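Polysaccharide deacetylase (Streptococcus pyogenes, PDB 6DQ3) removes N-acetyl groups from the cell wall linkage unit of streptococcal rhamnopolysaccharides, as a zinc-dependent de-N-acetylase of the carbohydrate esterase 4 family. Local coordinates at residues T5-P10 with R59-N64; Q42-E47 with N223-M228; G48-S53 with E65-K70; E198-A203 with N211-L216. All coordinates share one frame; numbering follows the deposited sequence.

Contact 1: residues T5-P10 with R59-N64; sequences TPVKIP and RALSNN
Ala-60, in the last turns of helix 54-63, meets Ile-9. Its CB lies 4.0 Å from Ile-9 CD1, the end of an isoleucine chain that reaches out from the start of strand 8-14. The carbonyl of Ala-60 also faces a methyl, Val-7 CG2. Leu-61 comes next and closes over the same two residues. Its CG is 4.0 Å from Ile-9 CD1, and its CD2 is 4.1 Å from Val-7 CG2. The contact thus lays the end of this helix against the N-terminal run that leads into the central beta sheet of the deacetylase fold. Leu-210 and Leu-66 extend the apolar patch around it. At Asn-64 the chain leaves the helix with positive phi. Asn-64 CG points away from its own N (chi1 -158°), which carries the amide across to the backbone of 5-10. OD1 accepts from Val-7 N at 2.8 Å, with the donor tilted from the carbonyl plane. ND2 donates to Thr-5 O at 3.1 Å; it stands above the plane of that carbonyl, while the oxygen lies close to the plane of the amide. One side chain therefore grips the backbone on both sides of Pro-6 and has its rotation fixed. ND2 also bonds Glu-4 OE2.

Contact 2: residues Q42-E47 with N223-M228; sequences QKMKDE and NLLQTM
Leu-225 has chi1 -88° and chi2 -73°, which sets its methyls against Lys-43, Met-44 and Glu-47 at the end of helix 34-46. Met-44 has CG opposite its carbonyl carbon, then a straight run to SD and a bend that turns CE toward Leu-224. Only CB and CG of Lys-43 stay at the interface; its end leads away. Leu-225 CD2 lies against Lys-43 and Met-44, 3.8 Å from Lys-43 CG and 4.1 Å from Met-44 CG. Its other methyl, CD1, lies 4.1 Å from Glu-47 CG. Deeper in, Met-44 CE touches Leu-224 CD2 at 3.9 Å. The two methionines cross at about a right angle, with Met-44 SD 4.0 Å from Met-228 CE. The touching atoms are carbons and one sulfur. Leu-12 of strand 8-14 touches both methionines, and Tyr-49 lies against Leu-225 and Met-228. The carboxylate of Glu-47 turns to Lys-70: OE1 forms a salt bridge with NZ. Met-44 and Leu-225 have the nearest CA atoms, 7.3 Å apart. The short helix segments approach to 10.5 Å between axes and cross at -52°. This is side-chain packing between two helices, one early in the chain and one at its C-terminal end, that lie together against the central sheet of the deacetylase domain.

Contact 3: residues G48-S53 with E65-K70; sequences GYYFLS and ELPAKK
The Tyr-49 ring carries Lys-70 CB over the centre of one face, 3.7 Å from the centroid and only 7° off the ring normal. This is a CH-pi contact. Further along the lysine chain, CD lies 4.0 Å from Tyr-49 CE1. The Tyr-50 ring receives Pro-67 CG over one face in a second CH-pi contact, shifted toward the rim, 4.2 Å from its centroid. The two segments flank helix 54-63, and together they form a beta-alpha-beta crossover: strand 50-51 leads into the helix, and the chain returns through 65-70 to the parallel strand 71-77. Pro-67 CG also touches Leu-52 CD2 at 3.7 Å, so one proline carbon rests against both the ring and a leucine methyl. Tyr-50 has CG opposite its backbone N (chi1 -178°), which turns the ring to the proline. Its CB lies 3.7 Å from Ala-68 CB. Tyr-50 OH bonds Glu-56, and the end of Lys-70 leads away to Glu-47. Gly-48 ends helix 34-46 in a Schellman motif. Tyr-50 N donates to Lys-70 O at 2.8 Å, almost straight at 165°. Beside it one water joins the segments, donating to Gly-48 O at 2.7 Å and accepting from Lys-70 N.

Contact 4: residues E198-A203 with N211-L216; sequences EGIASA and NRIRIL
Glu-198 folds its carboxylate back over the neighbouring strand. OE1 accepts from Arg-214 N at 3.0 Å through its syn lone pair, in a nearly straight bond (171°). OE2 accepts from a water that also donates to Arg-214 O, so the acid holds Arg-214 N directly and Arg-214 O through the water. The bend at chi2 (68°) brings the group there. Next to it Gly-199 N donates to Arg-212 O at 3.1 Å, from above the plane of that carbonyl. Asn-211 ND2 donates to Ile-200 O at 3.2 Å, again from above the carbonyl plane. Glu-198 and Arg-212 form a parallel bridge between strands 192-198 and 210-214 of the central sheet. Beyond Gly-199, whose backbone angles favour glycine, the backbone turns off toward strand 201-202, which pairs antiparallel with strand 8-14. Ile-200 and Ile-213 run alongside each other, with CG1 of the former 3.9 Å from CD1 of the latter. Further out, Asn-205 OD1 accepts from Asn-211 N and Ser-202 N. The CB of Arg-212 points away from 198-203. Its guanidinium forms a salt bridge with Asp-77; the side chain also bonds Thr-195 and Thr-75 and lies about 4 Å from a bound acetate.

Overall arrangement
Contacts 1, 3 and 4 all reach the central sheet. Contact 2 lies beside it, between helices 34-46 and 221-228. Contacts 1 and 3 are the nearest pair, with centres about 11 Å apart, and share the chain around helix 54-63. Contacts 2 and 3 meet where helix 34-46 runs into strand 50-51, through Tyr-49. Contact 4 joins contact 1 where Ile-9 N probably bonds Ala-201 O, and meets contact 2 where Ile-200 and Ile-213 touch helix 221-228. Along the chain, contact 1 crosses contacts 2 and 3 and closes before contact 4 opens; contacts 3 and 4 are nested within contact 2. The side chain of Arg-212 in contact 4 is about 7 Å from a bound zinc ion, so this part of the sheet probably borders the metal site.

Contact 1: residues T5-P10 with R59-N64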
loop_
_atom_site.group_PDB
_atom_site.type_symbol
_atom_site.label_atom_id
_atom_site.label_comp_id
_atom_site.label_asym_id
_atom_site.label_seq_id
_atom_site.Cartn_x
_atom_site.Cartn_y
_atom_site.Cartn_z
ATOM N N THR A 5 -12.092 4.940 23.031
ATOM C CA THR A 5 -10.694 4.800 22.646
ATOM C C THR A 5 -10.525 4.970 21.137
ATOM O O THR A 5 -11.289 4.376 20.360
ATOM C CB THR A 5 -10.171 3.427 23.073
ATOM O OG1 THR A 5 -10.370 3.249 24.480
ATOM C CG2 THR A 5 -8.696 3.281 22.741
ATOM N N PRO A 6 -9.545 5.757 20.683
ATOM C CA PRO A 6 -9.285 5.842 19.239
ATOM C C PRO A 6 -8.898 4.485 18.667
ATOM O O PRO A 6 -8.100 3.749 19.253
ATOM C CB PRO A 6 -8.125 6.843 19.139
ATOM C CG PRO A 6 -8.194 7.643 20.401
ATOM C CD PRO A 6 -8.694 6.683 21.456
ATOM N N VAL A 7 -9.463 4.158 17.504
ATOM C CA VAL A 7 -9.177 2.862 16.902
ATOM C C VAL A 7 -7.767 2.872 16.321
ATOM O O VAL A 7 -7.225 3.920 15.943
ATOM C CB VAL A 7 -10.208 2.494 15.816
ATOM C CG1 VAL A 7 -11.592 2.333 16.421
ATOM C CG2 VAL A 7 -10.193 3.525 14.697
ATOM N N LYS A 8 -7.170 1.685 16.237
ATOM C CA LYS A 8 -5.864 1.494 15.629
ATOM C C LYS A 8 -5.974 0.447 14.526
ATOM O O LYS A 8 -6.796 -0.473 14.599
ATOM C CB LYS A 8 -4.831 1.075 16.677
ATOM C CG LYS A 8 -4.440 2.203 17.631
ATOM C CD LYS A 8 -3.633 1.676 18.808
ATOM C CE LYS A 8 -3.204 2.808 19.734
ATOM N NZ LYS A 8 -2.519 2.278 20.942
ATOM N N ILE A 9 -5.160 0.616 13.493
ATOM C CA ILE A 9 -5.195 -0.254 12.321
ATOM C C ILE A 9 -3.766 -0.561 11.894
ATOM O O ILE A 9 -3.011 0.367 11.562
ATOM C CB ILE A 9 -5.971 0.396 11.165
ATOM C CG1 ILE A 9 -7.441 0.601 11.534
ATOM C CG2 ILE A 9 -5.857 -0.448 9.900
ATOM C CD1 ILE A 9 -8.238 1.339 10.471
ATOM N N PRO A 10 -3.347 -1.828 11.886
ATOM C CA PRO A 10 -2.038 -2.159 11.305
ATOM C C PRO A 10 -2.083 -2.052 9.788
ATOM O O PRO A 10 -2.935 -2.655 9.131
ATOM C CB PRO A 10 -1.789 -3.601 11.767
ATOM C CG PRO A 10 -3.164 -4.168 11.983
ATOM C CD PRO A 10 -4.031 -3.010 12.447
ATOM N N ARG A 59 -13.241 5.155 6.372
ATOM C CA ARG A 59 -14.456 5.120 7.175
ATOM C C ARG A 59 -14.134 4.782 8.625
ATOM O O ARG A 59 -14.637 5.425 9.554
ATOM C CB ARG A 59 -15.447 4.108 6.598
ATOM C CG ARG A 59 -16.387 4.691 5.559
ATOM C CD ARG A 59 -17.612 3.812 5.361
ATOM N NE ARG A 59 -17.293 2.532 4.734
ATOM C CZ ARG A 59 -17.201 2.341 3.422
ATOM N NH1 ARG A 59 -17.394 3.353 2.586
ATOM N NH2 ARG A 59 -16.909 1.138 2.946
ATOM N N ALA A 60 -13.283 3.776 8.837
ATOM C CA ALA A 60 -12.990 3.331 10.194
ATOM C C ALA A 60 -12.320 4.435 11.000
ATOM O O ALA A 60 -12.692 4.694 12.150
ATOM C CB ALA A 60 -12.106 2.085 10.162
ATOM N N LEU A 61 -11.311 5.088 10.418
ATOM C CA LEU A 61 -10.596 6.132 11.141
ATOM C C LEU A 61 -11.447 7.382 11.313
ATOM O O LEU A 61 -11.329 8.070 12.334
ATOM C CB LEU A 61 -9.291 6.459 10.415
ATOM C CG LEU A 61 -8.246 5.340 10.439
ATOM C CD1 LEU A 61 -7.075 5.651 9.522
ATOM C CD2 LEU A 61 -7.754 5.094 11.864
ATOM N N SER A 62 -12.314 7.680 10.342
ATOM C CA SER A 62 -13.136 8.882 10.405
ATOM C C SER A 62 -14.285 8.739 11.393
ATOM O O SER A 62 -14.667 9.713 12.050
ATOM C CB SER A 62 -13.699 9.209 9.021
ATOM O OG SER A 62 -12.688 9.598 8.114
ATOM N N ASN A 63 -14.881 7.549 11.480
ATOM C CA ASN A 63 -15.996 7.306 12.385
ATOM C C ASN A 63 -15.559 6.632 13.679
ATOM O O ASN A 63 -16.379 6.479 14.591
ATOM C CB ASN A 63 -17.059 6.441 11.690
ATOM C CG ASN A 63 -17.586 7.075 10.414
ATOM O OD1 ASN A 63 -17.752 8.290 10.329
ATOM N ND2 ASN A 63 -17.844 6.245 9.408
ATOM N N ASN A 64 -14.295 6.216 13.761
ATOM C CA ASN A 64 -13.728 5.564 14.941
ATOM C C ASN A 64 -14.467 4.272 15.287
ATOM O O ASN A 64 -14.915 4.067 16.418
ATOM C CB ASN A 64 -13.715 6.509 16.143
ATOM C CG ASN A 64 -12.692 6.107 17.178
ATOM O OD1 ASN A 64 -11.512 5.939 16.862
ATOM N ND2 ASN A 64 -13.135 5.923 18.417
#

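Contact 2: residues Q42-E47 with N223-M228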
loop_
_atom_site.group_PDB
_atom_site.type_symbol
_atom_site.label_atom_id
_atom_site.label_comp_id
_atom_site.label_asym_id
_atom_site.label_seq_id
_atom_site.Cartn_x
_atom_site.Cartn_y
_atom_site.Cartn_z
ATOM N N GLN A 42 -1.836 -16.954 5.797
ATOM C CA GLN A 42 -2.505 -18.064 6.457
ATOM C C GLN A 42 -2.741 -17.763 7.933
ATOM O O GLN A 42 -3.832 -18.001 8.461
ATOM C CB GLN A 42 -1.680 -19.339 6.298
ATOM C CG GLN A 42 -2.281 -20.557 6.974
ATOM C CD GLN A 42 -1.343 -21.752 6.946
ATOM O OE1 GLN A 42 -0.148 -21.609 6.692
ATOM N NE2 GLN A 42 -1.881 -22.937 7.207
ATOM N N LYS A 43 -1.722 -17.233 8.614
ATOM C CA LYS A 43 -1.846 -16.967 10.044
ATOM C C LYS A 43 -2.823 -15.825 10.313
ATOM O O LYS A 43 -3.595 -15.880 11.279
ATOM C CB LYS A 43 -0.469 -16.661 10.631
ATOM C CG LYS A 43 -0.429 -16.544 12.142
ATOM C CD LYS A 43 -0.621 -17.880 12.838
ATOM C CE LYS A 43 -0.802 -17.667 14.331
ATOM N NZ LYS A 43 -0.692 -18.937 15.102
ATOM N N MET A 44 -2.811 -14.786 9.475
ATOM C CA MET A 44 -3.799 -13.721 9.623
ATOM C C MET A 44 -5.211 -14.258 9.433
ATOM O O MET A 44 -6.128 -13.895 10.179
ATOM C CB MET A 44 -3.522 -12.598 8.627
ATOM C CG MET A 44 -2.261 -11.804 8.916
ATOM S SD MET A 44 -2.020 -10.467 7.736
ATOM C CE MET A 44 -0.305 -10.731 7.281
ATOM N N LYS A 45 -5.407 -15.126 8.437
ATOM C CA LYS A 45 -6.733 -15.677 8.183
ATOM C C LYS A 45 -7.200 -16.527 9.358
ATOM O O LYS A 45 -8.339 -16.395 9.823
ATOM C CB LYS A 45 -6.710 -16.498 6.892
ATOM C CG LYS A 45 -8.083 -16.739 6.268
ATOM C CD LYS A 45 -8.616 -15.456 5.628
ATOM C CE LYS A 45 -9.921 -15.683 4.868
ATOM N NZ LYS A 45 -10.429 -14.410 4.274
ATOM N N ASP A 46 -6.320 -17.398 9.862
ATOM C CA ASP A 46 -6.673 -18.252 10.991
ATOM C C ASP A 46 -7.025 -17.428 12.224
ATOM O O ASP A 46 -7.897 -17.817 13.013
ATOM C CB ASP A 46 -5.515 -19.204 11.302
ATOM C CG ASP A 46 -5.349 -20.298 10.257
ATOM O OD1 ASP A 46 -6.224 -20.430 9.378
ATOM O OD2 ASP A 46 -4.337 -21.031 10.321
ATOM N N GLU A 47 -6.343 -16.302 12.420
ATOM C CA GLU A 47 -6.620 -15.406 13.534
ATOM C C GLU A 47 -7.850 -14.541 13.302
ATOM O O GLU A 47 -8.165 -13.700 14.152
ATOM C CB GLU A 47 -5.400 -14.522 13.798
ATOM C CG GLU A 47 -4.253 -15.258 14.475
ATOM C CD GLU A 47 -4.519 -15.498 15.949
ATOM O OE1 GLU A 47 -4.857 -14.522 16.648
ATOM O OE2 GLU A 47 -4.403 -16.656 16.404
ATOM N N ASN A 223 5.763 -13.661 14.849
ATOM C CA ASN A 223 6.265 -12.366 15.293
ATOM C C ASN A 223 5.534 -11.221 14.598
ATOM O O ASN A 223 5.275 -10.180 15.212
ATOM C CB ASN A 223 7.772 -12.285 15.060
ATOM C CG ASN A 223 8.557 -13.057 16.101
ATOM O OD1 ASN A 223 8.209 -13.061 17.284
ATOM N ND2 ASN A 223 9.617 -13.724 15.667
ATOM N N LEU A 224 5.176 -11.398 13.325
ATOM C CA LEU A 224 4.402 -10.372 12.636
ATOM C C LEU A 224 3.083 -10.107 13.356
ATOM O O LEU A 224 2.723 -8.951 13.610
ATOM C CB LEU A 224 4.145 -10.788 11.191
ATOM C CG LEU A 224 3.249 -9.858 10.373
ATOM C CD1 LEU A 224 3.727 -8.422 10.412
ATOM C CD2 LEU A 224 3.164 -10.377 8.937
ATOM N N LEU A 225 2.351 -11.170 13.692
ATOM C CA LEU A 225 1.052 -11.014 14.339
ATOM C C LEU A 225 1.181 -10.319 15.691
ATOM O O LEU A 225 0.339 -9.486 16.050
ATOM C CB LEU A 225 0.396 -12.384 14.494
ATOM C CG LEU A 225 -0.459 -12.924 13.347
ATOM C CD1 LEU A 225 -1.780 -12.151 13.311
ATOM C CD2 LEU A 225 0.231 -12.852 12.004
ATOM N N GLN A 226 2.217 -10.653 16.465
ATOM C CA GLN A 226 2.449 -9.951 17.720
ATOM C C GLN A 226 2.710 -8.470 17.479
ATOM O O GLN A 226 2.284 -7.626 18.275
ATOM C CB GLN A 226 3.619 -10.589 18.468
ATOM C CG GLN A 226 3.312 -11.986 19.001
ATOM C CD GLN A 226 4.476 -12.600 19.757
ATOM O OE1 GLN A 226 5.279 -11.891 20.370
ATOM N NE2 GLN A 226 4.579 -13.923 19.711
ATOM N N THR A 227 3.393 -8.136 16.381
ATOM C CA THR A 227 3.685 -6.742 16.077
ATOM C C THR A 227 2.430 -5.978 15.685
ATOM O O THR A 227 2.343 -4.767 15.916
ATOM C CB THR A 227 4.717 -6.660 14.948
ATOM O OG1 THR A 227 5.964 -7.202 15.396
ATOM C CG2 THR A 227 4.916 -5.222 14.498
ATOM N N MET A 228 1.453 -6.663 15.096
ATOM C CA MET A 228 0.225 -6.028 14.646
ATOM C C MET A 228 -0.774 -5.798 15.772
ATOM O O MET A 228 -1.744 -5.063 15.571
ATOM C CB MET A 228 -0.434 -6.883 13.558
ATOM C CG MET A 228 0.396 -7.044 12.300
ATOM S SD MET A 228 -0.147 -8.424 11.267
ATOM C CE MET A 228 -1.814 -7.943 10.834
#

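Contact 3: residues G48-S53 with E65-K70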
loop_
_atom_site.group_PDB
_atom_site.type_symbol
_atom_site.label_atom_id
_atom_site.label_comp_id
_atom_site.label_asym_id
_atom_site.label_seq_id
_atom_site.Cartn_x
_atom_site.Cartn_y
_atom_site.Cartn_z
ATOM N N GLY A 48 -8.546 -14.724 12.183
ATOM C CA GLY A 48 -9.781 -14.014 11.939
ATOM C C GLY A 48 -9.633 -12.597 11.446
ATOM O O GLY A 48 -10.554 -11.797 11.637
ATOM N N TYR A 49 -8.515 -12.257 10.806
ATOM C CA TYR A 49 -8.318 -10.896 10.338
ATOM C C TYR A 49 -9.247 -10.575 9.173
ATOM O O TYR A 49 -9.481 -11.406 8.290
ATOM C CB TYR A 49 -6.862 -10.667 9.926
ATOM C CG TYR A 49 -6.010 -10.109 11.045
ATOM C CD1 TYR A 49 -5.375 -10.956 11.939
ATOM C CD2 TYR A 49 -5.862 -8.735 11.225
ATOM C CE1 TYR A 49 -4.607 -10.463 12.973
ATOM C CE2 TYR A 49 -5.090 -8.227 12.262
ATOM C CZ TYR A 49 -4.466 -9.097 13.135
ATOM O OH TYR A 49 -3.700 -8.614 14.172
ATOM N N TYR A 50 -9.789 -9.360 9.200
ATOM C CA TYR A 50 -10.568 -8.765 8.120
ATOM C C TYR A 50 -9.640 -7.870 7.306
ATOM O O TYR A 50 -8.965 -7.000 7.864
ATOM C CB TYR A 50 -11.732 -7.967 8.725
ATOM C CG TYR A 50 -12.688 -7.307 7.759
ATOM C CD1 TYR A 50 -12.322 -6.168 7.051
ATOM C CD2 TYR A 50 -13.977 -7.796 7.588
ATOM C CE1 TYR A 50 -13.204 -5.557 6.172
ATOM C CE2 TYR A 50 -14.865 -7.190 6.717
ATOM C CZ TYR A 50 -14.475 -6.072 6.011
ATOM O OH TYR A 50 -15.365 -5.474 5.146
ATOM N N PHE A 51 -9.594 -8.097 5.995
ATOM C CA PHE A 51 -8.673 -7.387 5.114
ATOM C C PHE A 51 -9.368 -6.169 4.514
ATOM O O PHE A 51 -10.353 -6.306 3.782
ATOM C CB PHE A 51 -8.166 -8.325 4.017
ATOM C CG PHE A 51 -7.417 -9.514 4.548
ATOM C CD1 PHE A 51 -6.080 -9.403 4.891
ATOM C CD2 PHE A 51 -8.044 -10.742 4.699
ATOM C CE1 PHE A 51 -5.387 -10.484 5.392
ATOM C CE2 PHE A 51 -7.351 -11.832 5.193
ATOM C CZ PHE A 51 -6.024 -11.704 5.539
ATOM N N LEU A 52 -8.841 -4.987 4.807
ATOM C CA LEU A 52 -9.529 -3.747 4.489
ATOM C C LEU A 52 -9.152 -3.201 3.118
ATOM O O LEU A 52 -8.031 -3.383 2.638
ATOM C CB LEU A 52 -9.209 -2.688 5.544
ATOM C CG LEU A 52 -9.446 -3.064 7.005
ATOM C CD1 LEU A 52 -8.644 -2.133 7.907
ATOM C CD2 LEU A 52 -10.926 -3.006 7.322
ATOM N N SER A 53 -10.118 -2.509 2.492
ATOM C CA SER A 53 -9.881 -1.639 1.351
ATOM C C SER A 53 -9.558 -0.228 1.829
ATOM O O SER A 53 -9.832 0.124 2.983
ATOM C CB SER A 53 -11.115 -1.597 0.458
ATOM O OG SER A 53 -12.135 -0.830 1.078
ATOM N N GLU A 65 -14.566 3.381 14.305
ATOM C CA GLU A 65 -15.186 2.081 14.514
ATOM C C GLU A 65 -14.604 1.091 13.513
ATOM O O GLU A 65 -14.406 1.424 12.343
ATOM C CB GLU A 65 -16.714 2.157 14.385
ATOM C CG GLU A 65 -17.231 2.792 13.102
ATOM C CD GLU A 65 -18.719 3.099 13.156
ATOM O OE1 GLU A 65 -19.344 2.880 14.218
ATOM O OE2 GLU A 65 -19.268 3.567 12.134
ATOM N N LEU A 66 -14.313 -0.106 13.985
ATOM C CA LEU A 66 -13.736 -1.105 13.093
ATOM C C LEU A 66 -14.806 -2.085 12.620
ATOM O O LEU A 66 -15.744 -2.401 13.359
ATOM C CB LEU A 66 -12.614 -1.882 13.788
ATOM C CG LEU A 66 -11.439 -1.056 14.299
ATOM C CD1 LEU A 66 -10.403 -1.946 14.993
ATOM C CD2 LEU A 66 -10.762 -0.264 13.190
ATOM N N PRO A 67 -14.714 -2.577 11.379
ATOM C CA PRO A 67 -15.707 -3.552 10.904
ATOM C C PRO A 67 -15.541 -4.943 11.493
ATOM O O PRO A 67 -16.414 -5.796 11.279
ATOM C CB PRO A 67 -15.485 -3.564 9.383
ATOM C CG PRO A 67 -14.043 -3.205 9.213
ATOM C CD PRO A 67 -13.737 -2.219 10.330
ATOM N N ALA A 68 -14.465 -5.194 12.231
ATOM C CA ALA A 68 -14.231 -6.482 12.869
ATOM C C ALA A 68 -13.293 -6.252 14.045
ATOM O O ALA A 68 -12.713 -5.175 14.196
ATOM C CB ALA A 68 -13.642 -7.497 11.886
ATOM N N LYS A 69 -13.148 -7.280 14.883
ATOM C CA LYS A 69 -12.217 -7.171 16.001
ATOM C C LYS A 69 -10.780 -7.063 15.505
ATOM O O LYS A 69 -9.996 -6.264 16.030
ATOM C CB LYS A 69 -12.378 -8.361 16.948
ATOM C CG LYS A 69 -13.640 -8.307 17.802
ATOM C CD LYS A 69 -13.771 -9.550 18.671
ATOM C CE LYS A 69 -15.117 -9.600 19.387
ATOM N NZ LYS A 69 -15.282 -10.866 20.156
ATOM N N LYS A 70 -10.416 -7.842 14.488
ATOM C CA LYS A 70 -9.072 -7.811 13.924
ATOM C C LYS A 70 -9.144 -7.360 12.473
ATOM O O LYS A 70 -9.845 -7.971 11.660
ATOM C CB LYS A 70 -8.401 -9.178 14.042
ATOM C CG LYS A 70 -8.462 -9.732 15.452
ATOM C CD LYS A 70 -7.489 -10.870 15.644
ATOM C CE LYS A 70 -7.771 -11.601 16.940
ATOM N NZ LYS A 70 -7.382 -13.030 16.823
HETATM O O HOH W 1 -11.886 -10.313 13.516
#

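Contact 4: residues E198-A203 with N211-L216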
loop_
_atom_site.group_PDB
_atom_site.type_symbol
_atom_site.label_atom_id
_atom_site.label_comp_id
_atom_site.label_asym_id
_atom_site.label_seq_id
_atom_site.Cartn_x
_atom_site.Cartn_y
_atom_site.Cartn_z
ATOM N N GLU A 198 7.482 3.899 11.186
ATOM C CA GLU A 198 7.147 2.573 11.700
ATOM C C GLU A 198 6.145 2.634 12.851
ATOM O O GLU A 198 6.309 3.412 13.798
ATOM C CB GLU A 198 8.422 1.857 12.152
ATOM C CG GLU A 198 8.230 0.449 12.709
ATOM C CD GLU A 198 7.783 -0.560 11.661
ATOM O OE1 GLU A 198 8.027 -0.339 10.455
ATOM O OE2 GLU A 198 7.180 -1.580 12.051
ATOM N N GLY A 199 5.123 1.801 12.767
ATOM C CA GLY A 199 4.179 1.622 13.856
ATOM C C GLY A 199 2.792 1.302 13.339
ATOM O O GLY A 199 2.503 1.382 12.146
ATOM N N ILE A 200 1.926 0.908 14.277
ATOM C CA ILE A 200 0.505 0.773 13.976
ATOM C C ILE A 200 -0.086 2.160 13.743
ATOM O O ILE A 200 0.388 3.163 14.292
ATOM C CB ILE A 200 -0.218 0.033 15.117
ATOM C CG1 ILE A 200 0.443 -1.332 15.336
ATOM C CG2 ILE A 200 -1.693 -0.111 14.811
ATOM C CD1 ILE A 200 -0.078 -2.106 16.533
ATOM N N ALA A 201 -1.130 2.224 12.920
ATOM C CA ALA A 201 -1.688 3.501 12.496
ATOM C C ALA A 201 -2.913 3.889 13.321
ATOM O O ALA A 201 -3.615 3.043 13.878
ATOM C CB ALA A 201 -2.068 3.475 11.012
ATOM N N SER A 202 -3.148 5.196 13.405
ATOM C CA SER A 202 -4.345 5.724 14.043
ATOM C C SER A 202 -4.578 7.125 13.491
ATOM O O SER A 202 -3.700 7.713 12.858
ATOM C CB SER A 202 -4.211 5.754 15.569
ATOM O OG SER A 202 -3.170 6.628 15.963
ATOM N N ALA A 203 -5.775 7.659 13.744
ATOM C CA ALA A 203 -6.097 8.996 13.251
ATOM C C ALA A 203 -5.064 10.015 13.728
ATOM O O ALA A 203 -4.710 10.953 13.000
ATOM C CB ALA A 203 -7.501 9.397 13.711
ATOM N N ASN A 211 1.106 5.895 9.872
ATOM C CA ASN A 211 2.197 4.956 10.087
ATOM C C ASN A 211 1.970 3.680 9.280
ATOM O O ASN A 211 0.834 3.308 8.976
ATOM C CB ASN A 211 2.312 4.554 11.563
ATOM C CG ASN A 211 2.674 5.701 12.481
ATOM O OD1 ASN A 211 3.126 6.758 12.051
ATOM N ND2 ASN A 211 2.484 5.479 13.780
ATOM N N ARG A 212 3.063 2.983 8.974
ATOM C CA ARG A 212 2.983 1.646 8.399
ATOM C C ARG A 212 3.968 0.724 9.100
ATOM O O ARG A 212 4.928 1.170 9.733
ATOM C CB ARG A 212 3.249 1.663 6.887
ATOM C CG ARG A 212 2.137 2.335 6.092
ATOM C CD ARG A 212 2.174 1.938 4.624
ATOM N NE ARG A 212 3.214 2.644 3.882
ATOM C CZ ARG A 212 3.483 2.441 2.597
ATOM N NH1 ARG A 212 2.789 1.543 1.902
ATOM N NH2 ARG A 212 4.446 3.131 2.007
ATOM N N ILE A 213 3.702 -0.574 8.993
ATOM C CA ILE A 213 4.549 -1.615 9.568
ATOM C C ILE A 213 5.350 -2.218 8.424
ATOM O O ILE A 213 4.779 -2.832 7.517
ATOM C CB ILE A 213 3.721 -2.686 10.292
ATOM C CG1 ILE A 213 3.018 -2.084 11.510
ATOM C CG2 ILE A 213 4.608 -3.865 10.681
ATOM C CD1 ILE A 213 1.859 -2.927 12.025
ATOM N N ARG A 214 6.670 -2.039 8.453
ATOM C CA ARG A 214 7.521 -2.580 7.401
ATOM C C ARG A 214 7.645 -4.089 7.575
ATOM O O ARG A 214 7.946 -4.577 8.671
ATOM C CB ARG A 214 8.904 -1.929 7.426
ATOM C CG ARG A 214 9.816 -2.408 6.293
ATOM C CD ARG A 214 11.221 -1.826 6.378
ATOM N NE ARG A 214 11.257 -0.376 6.200
ATOM C CZ ARG A 214 11.192 0.240 5.023
ATOM N NH1 ARG A 214 11.071 -0.461 3.904
ATOM N NH2 ARG A 214 11.240 1.564 4.964
ATOM N N ILE A 215 7.409 -4.826 6.495
ATOM C CA ILE A 215 7.549 -6.279 6.513
ATOM C C ILE A 215 9.013 -6.625 6.278
ATOM O O ILE A 215 9.570 -6.326 5.217
ATOM C CB ILE A 215 6.648 -6.938 5.460
ATOM C CG1 ILE A 215 5.183 -6.575 5.707
ATOM C CG2 ILE A 215 6.854 -8.448 5.468
ATOM C CD1 ILE A 215 4.646 -7.012 7.056
ATOM N N LEU A 216 9.637 -7.226 7.262
ATOM C CA LEU A 216 11.016 -7.665 7.136
ATOM C C LEU A 216 11.062 -9.085 6.578
ATOM O O LEU A 216 10.130 -9.868 6.789
ATOM C CB LEU A 216 11.706 -7.625 8.494
ATOM C CG LEU A 216 11.713 -6.257 9.182
ATOM C CD1 LEU A 216 12.180 -6.376 10.622
ATOM C CD2 LEU A 216 12.597 -5.290 8.407
HETATM O O HOH W 2 8.471 -3.681 11.180
HETATM O O HOH W 3 0.410 0.767 10.550
#